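Local coordinates for cytolethal distending toxin protein B (Haemophilus ducreyi, PDB 1SR4), which probably cleaves DNA as the DNase I-like, genotoxic subunit of the tripartite cytolethal distending toxin, at residues F135-L140 against W172-D177. Numbering follows the deposited sequence.
Sequences FTVHAL and WMVVGD
In a parallel strand pair of the six-stranded sheet, residues 135-138 run beside residues 174-177, with Phe135 next to Val174 and His138 next to Asp177. Five backbone hydrogen bonds zip the strands together. Phe135 N gives an almost straight bond to Met173 O at 2.8 Å, and Val175 N reaches Phe135 O. Val137 N then donates to Val175 O, and Asp177 N returns to Val137 O. Ala139 N closes the ladder on Asp177 O at 2.8 Å. Helix 147-159 lies in the connection between the strands, so this is a beta-alpha-beta crossover. The sheet is one of the two packed together in the DNase I-like fold.

Phe135, Val137 and Val174 form the apolar part. CG1 of Val137 presses on CG1 of Val174 at 3.4 Å, closer than two methyls normally come, and the two side chains meet roughly perpendicular. The Phe135 ring has Met173 O at its edge, in plane. CD2 of Phe135 lies 4.2 Å from CG2 of Val174.

Thr136, Val175, His138 and Asp177 point to the other face, toward strand 39-43. His138 and Asp177 run side by side in the same direction, each with CG anti to its own backbone N (both chi1 -177°). The imidazole and carboxylate planes are only 13° apart. NE2 of His138 stays 3.9 Å from OD2 of Asp177, too long for a hydrogen bond. That OD2 instead accepts from Asn11 ND2, on strand 7-11 of the second sheet. His138 also packs on Val12 of the cytolethal distending toxin protein C chain.

At the bend in the second segment, Gly176 CA approaches Val137 O at 3.3 Å in a CA-H...O contact.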
loop_
_atom_site.group_PDB
_atom_site.type_symbol
_atom_site.label_atom_id
_atom_site.label_comp_id
_atom_site.label_asym_id
_atom_site.label_seq_id
_atom_site.Cartn_x
_atom_site.Cartn_y
_atom_site.Cartn_z
ATOM N N PHE B 135 -18.614 -3.975 -5.161
ATOM C CA PHE B 135 -18.922 -3.925 -3.728
ATOM C C PHE B 135 -17.695 -4.113 -2.830
ATOM O O PHE B 135 -16.751 -4.819 -3.182
ATOM C CB PHE B 135 -19.905 -5.046 -3.349
ATOM C CG PHE B 135 -21.284 -4.896 -3.927
ATOM C CD1 PHE B 135 -22.289 -4.264 -3.197
ATOM C CD2 PHE B 135 -21.589 -5.418 -5.183
ATOM C CE1 PHE B 135 -23.581 -4.154 -3.711
ATOM C CE2 PHE B 135 -22.870 -5.321 -5.713
ATOM C CZ PHE B 135 -23.874 -4.689 -4.979
ATOM N N THR B 136 -17.748 -3.493 -1.657
ATOM C CA THR B 136 -16.721 -3.648 -0.642
ATOM C C THR B 136 -17.439 -4.380 0.511
ATOM O O THR B 136 -18.554 -4.022 0.877
ATOM C CB THR B 136 -16.159 -2.268 -0.126
ATOM O OG1 THR B 136 -15.188 -2.506 0.904
ATOM C CG2 THR B 136 -17.264 -1.396 0.465
ATOM N N VAL B 137 -16.819 -5.423 1.053
ATOM C CA VAL B 137 -17.401 -6.161 2.166
ATOM C C VAL B 137 -16.400 -6.387 3.276
ATOM O O VAL B 137 -15.180 -6.387 3.065
ATOM C CB VAL B 137 -17.907 -7.571 1.771
ATOM C CG1 VAL B 137 -19.042 -7.457 0.787
ATOM C CG2 VAL B 137 -16.734 -8.406 1.208
ATOM N N HIS B 138 -16.940 -6.577 4.469
ATOM C CA HIS B 138 -16.142 -6.872 5.635
ATOM C C HIS B 138 -16.992 -7.846 6.439
ATOM O O HIS B 138 -17.815 -7.435 7.259
ATOM C CB HIS B 138 -15.853 -5.605 6.449
ATOM C CG HIS B 138 -14.964 -5.852 7.629
ATOM N ND1 HIS B 138 -14.535 -4.849 8.469
ATOM C CD2 HIS B 138 -14.426 -6.998 8.109
ATOM C CE1 HIS B 138 -13.769 -5.364 9.414
ATOM N NE2 HIS B 138 -13.684 -6.669 9.218
ATOM N N ALA B 139 -16.807 -9.141 6.189
ATOM C CA ALA B 139 -17.588 -10.173 6.878
ATOM C C ALA B 139 -17.182 -10.316 8.343
ATOM O O ALA B 139 -16.116 -9.834 8.768
ATOM C CB ALA B 139 -17.443 -11.514 6.149
ATOM N N LEU B 140 -18.025 -11.001 9.110
ATOM C CA LEU B 140 -17.786 -11.209 10.533
ATOM C C LEU B 140 -16.488 -11.957 10.823
ATOM O O LEU B 140 -16.137 -12.909 10.125
ATOM C CB LEU B 140 -18.983 -11.951 11.156
ATOM C CG LEU B 140 -20.309 -11.163 11.133
ATOM C CD1 LEU B 140 -21.515 -12.093 11.324
ATOM C CD2 LEU B 140 -20.270 -10.102 12.236
ATOM N N TRP B 172 -20.992 -7.995 -11.703
ATOM C CA TRP B 172 -20.737 -7.480 -10.361
ATOM C C TRP B 172 -19.562 -8.209 -9.714
ATOM O O TRP B 172 -19.312 -9.378 -10.002
ATOM C CB TRP B 172 -21.977 -7.568 -9.459
ATOM C CG TRP B 172 -22.696 -8.892 -9.418
ATOM C CD1 TRP B 172 -23.759 -9.270 -10.186
ATOM C CD2 TRP B 172 -22.453 -9.977 -8.512
ATOM N NE1 TRP B 172 -24.199 -10.515 -9.808
ATOM C CE2 TRP B 172 -23.416 -10.972 -8.783
ATOM C CE3 TRP B 172 -21.513 -10.206 -7.496
ATOM C CZ2 TRP B 172 -23.474 -12.176 -8.077
ATOM C CZ3 TRP B 172 -21.569 -11.411 -6.788
ATOM C CH2 TRP B 172 -22.546 -12.377 -7.086
ATOM N N MET B 173 -18.854 -7.493 -8.844
ATOM C CA MET B 173 -17.666 -7.986 -8.156
ATOM C C MET B 173 -17.751 -7.595 -6.672
ATOM O O MET B 173 -17.907 -6.423 -6.352
ATOM C CB MET B 173 -16.459 -7.307 -8.785
ATOM C CG MET B 173 -15.202 -8.087 -8.790
ATOM S SD MET B 173 -13.924 -7.117 -9.618
ATOM C CE MET B 173 -12.542 -7.852 -8.913
ATOM N N VAL B 174 -17.631 -8.575 -5.783
ATOM C CA VAL B 174 -17.699 -8.349 -4.342
ATOM C C VAL B 174 -16.268 -8.529 -3.830
ATOM O O VAL B 174 -15.716 -9.621 -3.899
ATOM C CB VAL B 174 -18.650 -9.374 -3.690
ATOM C CG1 VAL B 174 -18.732 -9.134 -2.195
ATOM C CG2 VAL B 174 -20.025 -9.259 -4.333
ATOM N N VAL B 175 -15.678 -7.447 -3.328
ATOM C CA VAL B 175 -14.279 -7.446 -2.886
ATOM C C VAL B 175 -14.076 -6.981 -1.450
ATOM O O VAL B 175 -14.599 -5.949 -1.044
ATOM C CB VAL B 175 -13.451 -6.510 -3.786
ATOM C CG1 VAL B 175 -11.965 -6.653 -3.485
ATOM C CG2 VAL B 175 -13.766 -6.808 -5.258
ATOM N N GLY B 176 -13.279 -7.716 -0.689
ATOM C CA GLY B 176 -13.053 -7.280 0.669
ATOM C C GLY B 176 -12.493 -8.333 1.589
ATOM O O GLY B 176 -11.871 -9.295 1.154
ATOM N N ASP B 177 -12.730 -8.124 2.876
ATOM C CA ASP B 177 -12.250 -9.007 3.932
ATOM C C ASP B 177 -13.358 -10.007 4.248
ATOM O O ASP B 177 -14.323 -9.675 4.964
ATOM C CB ASP B 177 -11.918 -8.143 5.146
ATOM C CG ASP B 177 -11.329 -8.927 6.307
ATOM O OD1 ASP B 177 -11.414 -10.181 6.332
ATOM O OD2 ASP B 177 -10.782 -8.251 7.212
#